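Local coordinates for lipoprotein (Leptospira interrogans serogroup Icterohaemorrhagiae serovar copenhageni, PDB 6OE6) that is of unknown function but, as a predicted lipoprotein of a pathogenic spirochaete, is probably anchored to a membrane by a lipid, at residues F16-L21 with K44-P49; D51-Y56 with S101-S106; G108-K113 with F126-T131. One frame throughout, in Å; residues are numbered along the deposited sequence. Where two conformers were deposited one is given.

Interaction 1. Residues F16-L21 with K44-P49; sequences FGWVLL and KNLIFP
Aromatic and apolar contacts make up the whole junction between Trp-18 and Leu-20 of strand 15-21 and Leu-46, Phe-48 and Pro-49 of the segment 44-49; no hydrogen bond joins the two segments. The aromatic pair comes first. The ring of Phe-48 reaches the same face of the Trp-18 indole that Leu-46 covers, with its CZ 3.6 Å above the indole plane and displaced toward the rim. The planes meet obliquely, at 46°, with the centroids of the six-membered Trp-18 ring and the Phe-48 ring 5.3 Å apart. CE2 of Phe-48 comes closest, 3.7 Å from CE3 of Trp-18. CB of Trp-18 already points at the other segment, and CG anti to the carbonyl carbon (chi1 -44°) lays the indole in the gap.

The strands 15-21 and 47-49 belong to different sheets, one antiparallel and one mixed, packed face to face in a sandwich-like manner. The axes of segments 16-21 and 47-49 pass 9.2 Å apart and run nearly parallel, at 19°, a separation bridged by side chains alone.

Aliphatic contacts flank the aromatic pair. Leu-46 sets its branch end against the indole: its CD1 lies 3.5 Å from CZ2 of Trp-18, while its CD2 sits over the pyrrole side near NE1 and CD1 of Trp-18. Farther along, Leu-20 divides its two methyls: CD2 of Leu-20 approaches the Phe-48 ring obliquely, 4.0 Å from CD1 of Phe-48, and CD1 of Leu-20 meets CD of Pro-49 end-on, 3.6 Å away.

The one polar atom of the indole is satisfied outside the contact: NE1 of Trp-18 donates to the backbone O of Thr-42, which helps hold the indole's rotation. Val-124 also touches both Trp-18 and Leu-46, and the ring of Phe-126 meets Phe-48.

Interaction 2. Residues D51-Y56 with S101-S106; sequences DKTICY and SFQGLS. With NA (sodium ion), chain C; FMT (formic acid), chain D.
Tyr-56 lays its ring beside that of Phe-102, the planes only 23° apart but slid so far that overlap is slight; CE2 of Tyr-56 comes 3.6 Å from CZ of Phe-102. Tyr-56 reaches this place with CG between its backbone N and carbonyl carbon (chi1 75°), a torsion that swings the ring across toward the partner strand. On the same side of the sheet, CG2 of Ile-54 passes CD2 of Phe-102 obliquely, and CD1 of Ile-54 meets CD1 of Leu-105. Leu-112 of the other sheet packs on both aromatic rings.

Beneath the side chains, strands 53-59 and 97-102 pair antiparallel. Ile-54 and Phe-102 form a hydrogen-bonded pair: N of Ile-54 donates to O of Phe-102 at 3.0 Å, nearly straight at 168°, and N of Phe-102 returns a bond to O of Ile-54 at 2.8 Å. The next pair, Cys-55 with Ser-101, is non-hydrogen-bonded, and on its face SG of Cys-55 rests 3.8 Å from CB of Ser-101. Thr-53 lies against CB and CG of Gln-103 through OG1, whose hydrogen bond goes to Glu-23.

Strand 97-102 is the outermost of its sheet within the chain. A formic acid molecule, probably from the crystallisation liquor, accepts from OH of Tyr-56 at its O2 (2.6 Å) and from N of Ser-101 at its O1; Lys-89 is a further partner. Ser-101 O binds a sodium ion at 2.5 Å, and a water on that ion donates to formic acid O1.

Ser-101 thus turns a backbone donor and acceptor away from strand 53-59, the one taken up by an oxygen of the formic acid, which may be ionised as formate, the other by sodium, with no biological site implied.

Interaction 3. Residues G108-K113 with F126-T131; sequences GKYLLK and FLVRST
Tyr-110 and Phe-126 stand on one face of their sheet with ring planes 22° apart, but offset so far that little of one ring faces the other. What sits over the Phe-126 ring is the root of the tyrosine: CB of Tyr-110 lies 3.9 Å from the ring centroid, 20° off its normal, a CH-pi contact. Phe-126 achieves this by holding CG between its backbone N and carbonyl carbon (chi1 62°), so that the ring tips across toward the neighbouring strand. Val-128 lies farther along that face. Its CG2 is in the plane of the Phe-126 ring, at the edge, and meets the Tyr-110 ring obliquely, 3.7 Å from CE2 of Tyr-110. The hydroxyl end of Tyr-110 is tied to the backbone O of Ser-106.

These residues belong to the beta hairpin of strands 108-116 and 119-129, in the middle of the mixed sheet. Their antiparallel ladder has two hydrogen-bonded pairs. Between Gly-108 and Val-128, N of Val-128 gives the straighter bond, 2.8 Å to O of Gly-108, and N of Gly-108 answers to O of Val-128. Gly-108 holds this pairing at backbone angles that suit glycine, since a CB there would clash with the carbonyl O before it. Between Tyr-110 and Phe-126, N of Tyr-110 donates to O of Phe-126 at 2.9 Å and N of Phe-126 to O of Tyr-110 at 3.0 Å.

On the reverse face is the intervening non-hydrogen-bonded pair, Lys-109 with Leu-127. CD2 of Leu-127 lies against the aliphatic part of the lysine, 3.5 Å from CG of Lys-109, with CB and CD also near. Lys-109 bends farther out, at chi3, and leads its charged end away from Leu-127; it makes a cation-pi contact with Phe-77.

Interaction 1 is the most buried of the three and wholly apolar, spanning the gap between the two sheets, whereas interactions 2 and 3 are backbone ladders within one sheet each and are partly buried. Strand 15-21 of interaction 1 pairs with strand 53-59 of interaction 2 through Val-19 O to Cys-55 N and Leu-21 O to Thr-53 N. Its other strand, 47-49, bonds to strand 119-129 of interaction 3 through Phe-48 N to Leu-127 O. Leu-105, on the loop after strand 97-102, reaches Phe-126 of interaction 3. Interaction 2 is the one of the three with a bound sodium ion and formic acid, both at the outermost strand of its sheet.

Interaction 1. Residues F16-L21 with K44-P49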
loop_
_atom_site.group_PDB
_atom_site.type_symbol
_atom_site.label_atom_id
_atom_site.label_comp_id
_atom_site.label_asym_id
_atom_site.label_seq_id
_atom_site.Cartn_x
_atom_site.Cartn_y
_atom_site.Cartn_z
ATOM N N PHE A 16 -5.184 2.524 6.881
ATOM C CA PHE A 16 -4.103 1.658 6.402
ATOM C C PHE A 16 -3.008 1.541 7.460
ATOM O O PHE A 16 -2.677 2.521 8.138
ATOM C CB PHE A 16 -3.481 2.192 5.110
ATOM C CG PHE A 16 -4.382 2.112 3.911
ATOM C CD1 PHE A 16 -4.424 0.957 3.146
ATOM C CD2 PHE A 16 -5.158 3.203 3.532
ATOM C CE1 PHE A 16 -5.246 0.860 2.018
ATOM C CE2 PHE A 16 -5.973 3.145 2.413
ATOM C CZ PHE A 16 -6.033 1.954 1.649
ATOM N N GLY A 17 -2.451 0.332 7.599
ATOM C CA GLY A 17 -1.309 0.113 8.458
ATOM C C GLY A 17 -0.256 -0.677 7.704
ATOM O O GLY A 17 -0.562 -1.388 6.753
ATOM N N TRP A 18 0.998 -0.547 8.150
ATOM C CA TRP A 18 2.122 -1.084 7.393
ATOM C C TRP A 18 3.169 -1.685 8.311
ATOM O O TRP A 18 3.361 -1.233 9.442
ATOM C CB TRP A 18 2.792 0.004 6.530
ATOM C CG TRP A 18 1.784 0.862 5.820
ATOM C CD1 TRP A 18 1.078 1.914 6.348
ATOM C CD2 TRP A 18 1.353 0.728 4.467
ATOM N NE1 TRP A 18 0.241 2.442 5.398
ATOM C CE2 TRP A 18 0.395 1.733 4.230
ATOM C CE3 TRP A 18 1.690 -0.143 3.426
ATOM C CZ2 TRP A 18 -0.239 1.886 2.996
ATOM C CZ3 TRP A 18 1.064 0.017 2.199
ATOM C CH2 TRP A 18 0.112 1.022 1.995
ATOM N N VAL A 19 3.869 -2.695 7.797
ATOM C CA VAL A 19 5.090 -3.190 8.434
ATOM C C VAL A 19 6.008 -3.682 7.327
ATOM O O VAL A 19 5.542 -4.188 6.303
ATOM C CB VAL A 19 4.806 -4.288 9.491
ATOM C CG1 VAL A 19 4.136 -5.511 8.866
ATOM C CG2 VAL A 19 6.088 -4.697 10.182
ATOM N N LEU A 20 7.311 -3.471 7.503
ATOM C CA LEU A 20 8.309 -3.912 6.538
ATOM C C LEU A 20 8.933 -5.214 7.024
ATOM O O LEU A 20 9.348 -5.303 8.185
ATOM C CB LEU A 20 9.387 -2.846 6.348
ATOM C CG LEU A 20 8.967 -1.498 5.784
ATOM C CD1 LEU A 20 10.158 -0.574 5.706
ATOM C CD2 LEU A 20 8.375 -1.711 4.387
ATOM N N LEU A 21 9.009 -6.212 6.138
ATOM C CA LEU A 21 9.475 -7.551 6.492
ATOM C C LEU A 21 10.727 -7.922 5.711
ATOM O O LEU A 21 10.798 -7.722 4.497
ATOM C CB LEU A 21 8.396 -8.595 6.228
ATOM C CG LEU A 21 7.325 -8.831 7.286
ATOM C CD1 LEU A 21 6.838 -10.276 7.167
ATOM C CD2 LEU A 21 7.853 -8.546 8.682
ATOM N N LYS A 44 0.296 8.898 5.398
ATOM C CA LYS A 44 0.992 10.107 4.977
ATOM C C LYS A 44 2.489 9.857 4.842
ATOM O O LYS A 44 3.094 9.165 5.672
ATOM C CB LYS A 44 0.745 11.273 5.967
ATOM N N ASN A 45 3.078 10.437 3.788
ATOM C CA ASN A 45 4.527 10.458 3.586
ATOM C C ASN A 45 5.121 9.051 3.631
ATOM O O ASN A 45 6.148 8.808 4.261
ATOM C CB ASN A 45 5.219 11.366 4.613
ATOM C CG ASN A 45 4.682 12.796 4.599
ATOM O OD1 ASN A 45 4.274 13.328 5.635
ATOM N ND2 ASN A 45 4.688 13.422 3.428
ATOM N N LEU A 46 4.471 8.106 2.959
ATOM C CA LEU A 46 4.938 6.730 3.002
ATOM C C LEU A 46 6.078 6.537 2.004
ATOM O O LEU A 46 5.898 6.730 0.785
ATOM C CB LEU A 46 3.785 5.778 2.722
ATOM C CG LEU A 46 2.605 5.812 3.693
ATOM C CD1 LEU A 46 1.501 4.908 3.151
ATOM C CD2 LEU A 46 3.048 5.329 5.077
ATOM N N ILE A 47 7.254 6.190 2.533
ATOM C CA ILE A 47 8.478 6.016 1.756
ATOM C C ILE A 47 9.112 4.703 2.193
ATOM O O ILE A 47 9.617 4.595 3.315
ATOM C CB ILE A 47 9.460 7.179 1.956
ATOM C CG1 ILE A 47 8.815 8.505 1.539
ATOM C CG2 ILE A 47 10.746 6.929 1.189
ATOM C CD1 ILE A 47 9.690 9.682 1.853
ATOM N N PHE A 48 9.083 3.711 1.318
ATOM C CA PHE A 48 9.529 2.355 1.622
ATOM C C PHE A 48 10.762 1.996 0.790
ATOM O O PHE A 48 10.933 2.471 -0.345
ATOM C CB PHE A 48 8.405 1.342 1.340
ATOM C CG PHE A 48 7.127 1.596 2.121
ATOM C CD1 PHE A 48 7.166 1.946 3.465
ATOM C CD2 PHE A 48 5.880 1.460 1.512
ATOM C CE1 PHE A 48 5.998 2.175 4.185
ATOM C CE2 PHE A 48 4.715 1.685 2.226
ATOM C CZ PHE A 48 4.770 2.044 3.563
ATOM N N PRO A 49 11.654 1.172 1.323
ATOM C CA PRO A 49 12.821 0.736 0.558
ATOM C C PRO A 49 12.435 -0.380 -0.401
ATOM O O PRO A 49 11.368 -0.971 -0.290
ATOM C CB PRO A 49 13.765 0.220 1.650
ATOM C CG PRO A 49 12.805 -0.375 2.652
ATOM C CD PRO A 49 11.602 0.554 2.659
#

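Interaction 2. Residues D51-Y56 with S101-S106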
loop_
_atom_site.group_PDB
_atom_site.type_symbol
_atom_site.label_atom_id
_atom_site.label_comp_id
_atom_site.label_asym_id
_atom_site.label_seq_id
_atom_site.Cartn_x
_atom_site.Cartn_y
_atom_site.Cartn_z
ATOM N N ASP A 51 14.079 -3.233 -0.674
ATOM C CA ASP A 51 14.672 -4.496 -0.262
ATOM C C ASP A 51 13.955 -5.128 0.928
ATOM O O ASP A 51 14.512 -6.034 1.572
ATOM C CB ASP A 51 16.163 -4.309 0.030
ATOM C CG ASP A 51 16.434 -3.375 1.192
ATOM O OD1 ASP A 51 15.498 -2.766 1.736
ATOM O OD2 ASP A 51 17.623 -3.264 1.581
ATOM N N LYS A 52 12.750 -4.656 1.233
ATOM C CA LYS A 52 11.904 -5.239 2.261
ATOM C C LYS A 52 10.519 -5.485 1.684
ATOM O O LYS A 52 10.039 -4.730 0.833
ATOM C CB LYS A 52 11.772 -4.328 3.492
ATOM C CG LYS A 52 13.092 -4.001 4.186
ATOM C CD LYS A 52 13.701 -5.215 4.856
ATOM C CE LYS A 52 14.954 -4.829 5.639
ATOM N NZ LYS A 52 15.617 -5.998 6.290
ATOM N N THR A 53 9.882 -6.549 2.152
ATOM C CA THR A 53 8.524 -6.825 1.696
ATOM C C THR A 53 7.572 -5.875 2.414
ATOM O O THR A 53 7.638 -5.721 3.635
ATOM C CB THR A 53 8.187 -8.303 1.926
ATOM O OG1 THR A 53 8.981 -9.099 1.031
ATOM C CG2 THR A 53 6.710 -8.596 1.635
ATOM N N ILE A 54 6.735 -5.181 1.643
ATOM C CA ILE A 54 5.845 -4.145 2.166
ATOM C C ILE A 54 4.529 -4.822 2.513
ATOM O O ILE A 54 3.810 -5.258 1.612
ATOM C CB ILE A 54 5.624 -3.032 1.143
ATOM C CG1 ILE A 54 6.969 -2.348 0.760
ATOM C CG2 ILE A 54 4.541 -2.017 1.669
ATOM C CD1 ILE A 54 6.937 -1.550 -0.580
ATOM N N CYS A 55 4.211 -4.919 3.804
ATOM C CA CYS A 55 2.990 -5.586 4.262
ATOM C C CYS A 55 1.977 -4.546 4.717
ATOM O O CYS A 55 2.323 -3.635 5.477
ATOM C CB CYS A 55 3.279 -6.543 5.419
ATOM S SG CYS A 55 4.572 -7.741 5.067
ATOM N N TYR A 56 0.733 -4.675 4.265
ATOM C CA TYR A 56 -0.290 -3.727 4.671
ATOM C C TYR A 56 -1.473 -4.435 5.310
ATOM O O TYR A 56 -1.722 -5.640 5.128
ATOM C CB TYR A 56 -0.783 -2.841 3.490
ATOM C CG TYR A 56 -1.697 -3.599 2.545
ATOM C CD1 TYR A 56 -3.075 -3.639 2.755
ATOM C CD2 TYR A 56 -1.183 -4.273 1.459
ATOM C CE1 TYR A 56 -3.906 -4.358 1.913
ATOM C CE2 TYR A 56 -1.997 -4.989 0.616
ATOM C CZ TYR A 56 -3.361 -5.023 0.841
ATOM O OH TYR A 56 -4.160 -5.753 -0.016
ATOM N N SER A 101 0.567 -7.996 0.822
ATOM C CA SER A 101 1.966 -7.591 0.847
ATOM C C SER A 101 2.520 -7.544 -0.570
ATOM O O SER A 101 2.023 -8.223 -1.489
ATOM C CB SER A 101 2.807 -8.514 1.742
ATOM O OG SER A 101 2.852 -9.855 1.245
ATOM N N PHE A 102 3.597 -6.774 -0.725
ATOM C CA PHE A 102 4.228 -6.545 -2.020
ATOM C C PHE A 102 5.721 -6.830 -1.899
ATOM O O PHE A 102 6.436 -6.113 -1.184
ATOM C CB PHE A 102 4.014 -5.107 -2.503
ATOM C CG PHE A 102 2.592 -4.601 -2.337
ATOM C CD1 PHE A 102 1.520 -5.252 -2.959
ATOM C CD2 PHE A 102 2.347 -3.490 -1.554
ATOM C CE1 PHE A 102 0.215 -4.768 -2.783
ATOM C CE2 PHE A 102 1.063 -2.995 -1.375
ATOM C CZ PHE A 102 0.001 -3.622 -1.983
ATOM N N GLN A 103 6.191 -7.853 -2.605
ATOM C CA GLN A 103 7.608 -8.227 -2.636
ATOM C C GLN A 103 8.227 -7.832 -3.973
ATOM O O GLN A 103 7.728 -8.222 -5.039
ATOM C CB GLN A 103 7.781 -9.739 -2.414
ATOM C CG GLN A 103 9.231 -10.256 -2.577
ATOM C CD GLN A 103 9.347 -11.797 -2.598
ATOM O OE1 GLN A 103 8.350 -12.520 -2.753
ATOM N NE2 GLN A 103 10.556 -12.294 -2.437
ATOM N N GLY A 104 9.356 -7.123 -3.929
ATOM C CA GLY A 104 10.060 -6.865 -5.174
ATOM C C GLY A 104 9.492 -5.780 -6.071
ATOM O O GLY A 104 9.784 -5.787 -7.276
ATOM N N LEU A 105 8.701 -4.833 -5.547
ATOM C CA LEU A 105 8.297 -3.700 -6.389
ATOM C C LEU A 105 9.523 -2.921 -6.858
ATOM O O LEU A 105 10.475 -2.734 -6.102
ATOM C CB LEU A 105 7.352 -2.751 -5.631
ATOM C CG LEU A 105 5.990 -3.351 -5.224
ATOM C CD1 LEU A 105 5.207 -2.307 -4.390
ATOM C CD2 LEU A 105 5.154 -3.833 -6.421
ATOM N N SER A 106 9.499 -2.483 -8.115
ATOM C CA SER A 106 10.542 -1.594 -8.625
ATOM C C SER A 106 10.433 -0.233 -7.935
ATOM O O SER A 106 9.343 0.170 -7.510
ATOM C CB SER A 106 10.396 -1.402 -10.132
ATOM O OG SER A 106 10.633 -2.626 -10.810
HETATM NA NA NA C . 1.947 -9.685 -3.542
HETATM C C FMT D . -1.850 -8.030 -2.006
HETATM O O1 FMT D . -1.280 -8.998 -1.522
HETATM O O2 FMT D . -2.823 -7.509 -1.462
HETATM O O HOH W 1 11.138 -6.311 -1.901
HETATM O O HOH W 2 -0.142 -9.946 -3.627
#

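Interaction 3. Residues G108-K113 with F126-T131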
loop_
_atom_site.group_PDB
_atom_site.type_symbol
_atom_site.label_atom_id
_atom_site.label_comp_id
_atom_site.label_asym_id
_atom_site.label_seq_id
_atom_site.Cartn_x
_atom_site.Cartn_y
_atom_site.Cartn_z
ATOM N N GLY A 108 9.607 3.477 -7.422
ATOM C CA GLY A 108 8.613 4.297 -8.085
ATOM C C GLY A 108 7.513 4.727 -7.134
ATOM O O GLY A 108 7.610 4.580 -5.922
ATOM N N LYS A 109 6.467 5.279 -7.722
ATOM C CA LYS A 109 5.337 5.794 -6.967
ATOM C C LYS A 109 4.141 4.902 -7.255
ATOM O O LYS A 109 3.878 4.583 -8.418
ATOM C CB LYS A 109 5.058 7.254 -7.368
ATOM C CG LYS A 109 4.036 7.955 -6.466
ATOM C CD LYS A 109 4.049 9.489 -6.708
ATOM C CE LYS A 109 3.441 9.859 -8.052
ATOM N NZ LYS A 109 3.391 11.349 -8.293
ATOM N N TYR A 110 3.417 4.516 -6.202
ATOM C CA TYR A 110 2.346 3.529 -6.293
ATOM C C TYR A 110 1.085 4.034 -5.624
ATOM O O TYR A 110 1.133 4.836 -4.684
ATOM C CB TYR A 110 2.736 2.183 -5.611
ATOM C CG TYR A 110 3.891 1.521 -6.339
ATOM C CD1 TYR A 110 3.631 0.627 -7.383
ATOM C CD2 TYR A 110 5.218 1.838 -6.029
ATOM C CE1 TYR A 110 4.653 0.046 -8.094
ATOM C CE2 TYR A 110 6.260 1.243 -6.728
ATOM C CZ TYR A 110 5.953 0.340 -7.759
ATOM O OH TYR A 110 6.953 -0.259 -8.483
ATOM N N LEU A 111 -0.049 3.522 -6.118
ATOM C CA LEU A 111 -1.376 3.871 -5.634
ATOM C C LEU A 111 -2.104 2.569 -5.360
ATOM O O LEU A 111 -2.314 1.760 -6.278
ATOM C CB LEU A 111 -2.143 4.712 -6.667
ATOM C CG LEU A 111 -3.587 5.106 -6.329
ATOM C CD1 LEU A 111 -3.603 5.996 -5.082
ATOM C CD2 LEU A 111 -4.254 5.793 -7.527
ATOM N N LEU A 112 -2.507 2.382 -4.113
ATOM C CA LEU A 112 -3.230 1.179 -3.684
ATOM C C LEU A 112 -4.676 1.594 -3.468
ATOM O O LEU A 112 -4.936 2.542 -2.725
ATOM C CB LEU A 112 -2.623 0.637 -2.388
ATOM C CG LEU A 112 -3.361 -0.475 -1.633
ATOM C CD1 LEU A 112 -3.513 -1.727 -2.519
ATOM C CD2 LEU A 112 -2.549 -0.795 -0.374
ATOM N N LYS A 113 -5.607 0.917 -4.141
ATOM C CA LYS A 113 -7.028 1.204 -4.005
ATOM C C LYS A 113 -7.720 0.008 -3.368
ATOM O O LYS A 113 -7.337 -1.136 -3.605
ATOM C CB LYS A 113 -7.675 1.477 -5.364
ATOM C CG LYS A 113 -7.131 2.719 -6.120
ATOM C CD LYS A 113 -7.843 2.866 -7.433
ATOM C CE LYS A 113 -7.206 3.957 -8.287
ATOM N NZ LYS A 113 -8.048 4.218 -9.467
ATOM N N PHE A 126 2.169 5.495 -1.943
ATOM C CA PHE A 126 3.469 5.318 -1.301
ATOM C C PHE A 126 4.583 5.312 -2.348
ATOM O O PHE A 126 4.350 5.063 -3.528
ATOM C CB PHE A 126 3.508 4.042 -0.429
ATOM C CG PHE A 126 3.296 2.744 -1.179
ATOM C CD1 PHE A 126 4.370 2.110 -1.791
ATOM C CD2 PHE A 126 2.032 2.118 -1.232
ATOM C CE1 PHE A 126 4.188 0.881 -2.470
ATOM C CE2 PHE A 126 1.856 0.880 -1.875
ATOM C CZ PHE A 126 2.933 0.273 -2.509
ATOM N N LEU A 127 5.801 5.654 -1.911
ATOM C CA LEU A 127 6.992 5.611 -2.754
ATOM C C LEU A 127 7.824 4.385 -2.394
ATOM O O LEU A 127 7.881 4.006 -1.219
ATOM C CB LEU A 127 7.864 6.853 -2.547
ATOM C CG LEU A 127 7.273 8.192 -2.929
ATOM C CD1 LEU A 127 8.317 9.281 -2.672
ATOM C CD2 LEU A 127 6.866 8.163 -4.376
ATOM N N VAL A 128 8.466 3.778 -3.404
ATOM C CA VAL A 128 9.512 2.759 -3.222
ATOM C C VAL A 128 10.817 3.349 -3.733
ATOM O O VAL A 128 10.882 3.830 -4.871
ATOM C CB VAL A 128 9.189 1.457 -3.972
ATOM C CG1 VAL A 128 10.330 0.438 -3.794
ATOM C CG2 VAL A 128 7.873 0.881 -3.465
ATOM N N ARG A 129 11.865 3.326 -2.904
ATOM C CA ARG A 129 13.129 3.923 -3.303
ATOM C C ARG A 129 14.275 2.923 -3.242
ATOM O O ARG A 129 14.267 1.995 -2.430
ATOM C CB ARG A 129 13.466 5.123 -2.426
ATOM C CG ARG A 129 12.480 6.246 -2.616
ATOM C CD ARG A 129 12.937 7.482 -1.903
ATOM N NE ARG A 129 14.169 8.039 -2.459
ATOM C CZ ARG A 129 15.354 7.996 -1.855
ATOM N NH1 ARG A 129 15.483 7.412 -0.670
ATOM N NH2 ARG A 129 16.412 8.547 -2.434
ATOM N N SER A 130 15.253 3.121 -4.122
ATOM C CA SER A 130 16.490 2.357 -4.051
ATOM C C SER A 130 17.212 2.663 -2.748
ATOM O O SER A 130 17.369 3.829 -2.372
ATOM C CB SER A 130 17.399 2.688 -5.235
ATOM O OG SER A 130 17.040 1.944 -6.384
ATOM N N THR A 131 17.652 1.612 -2.062
ATOM C CA THR A 131 18.379 1.759 -0.808
ATOM C C THR A 131 19.741 2.408 -1.040
ATOM O O THR A 131 20.780 1.751 -0.912
ATOM C CB THR A 131 18.529 0.396 -0.121
ATOM O OG1 THR A 131 18.776 -0.620 -1.102
ATOM C CG2 THR A 131 17.260 0.046 0.635
#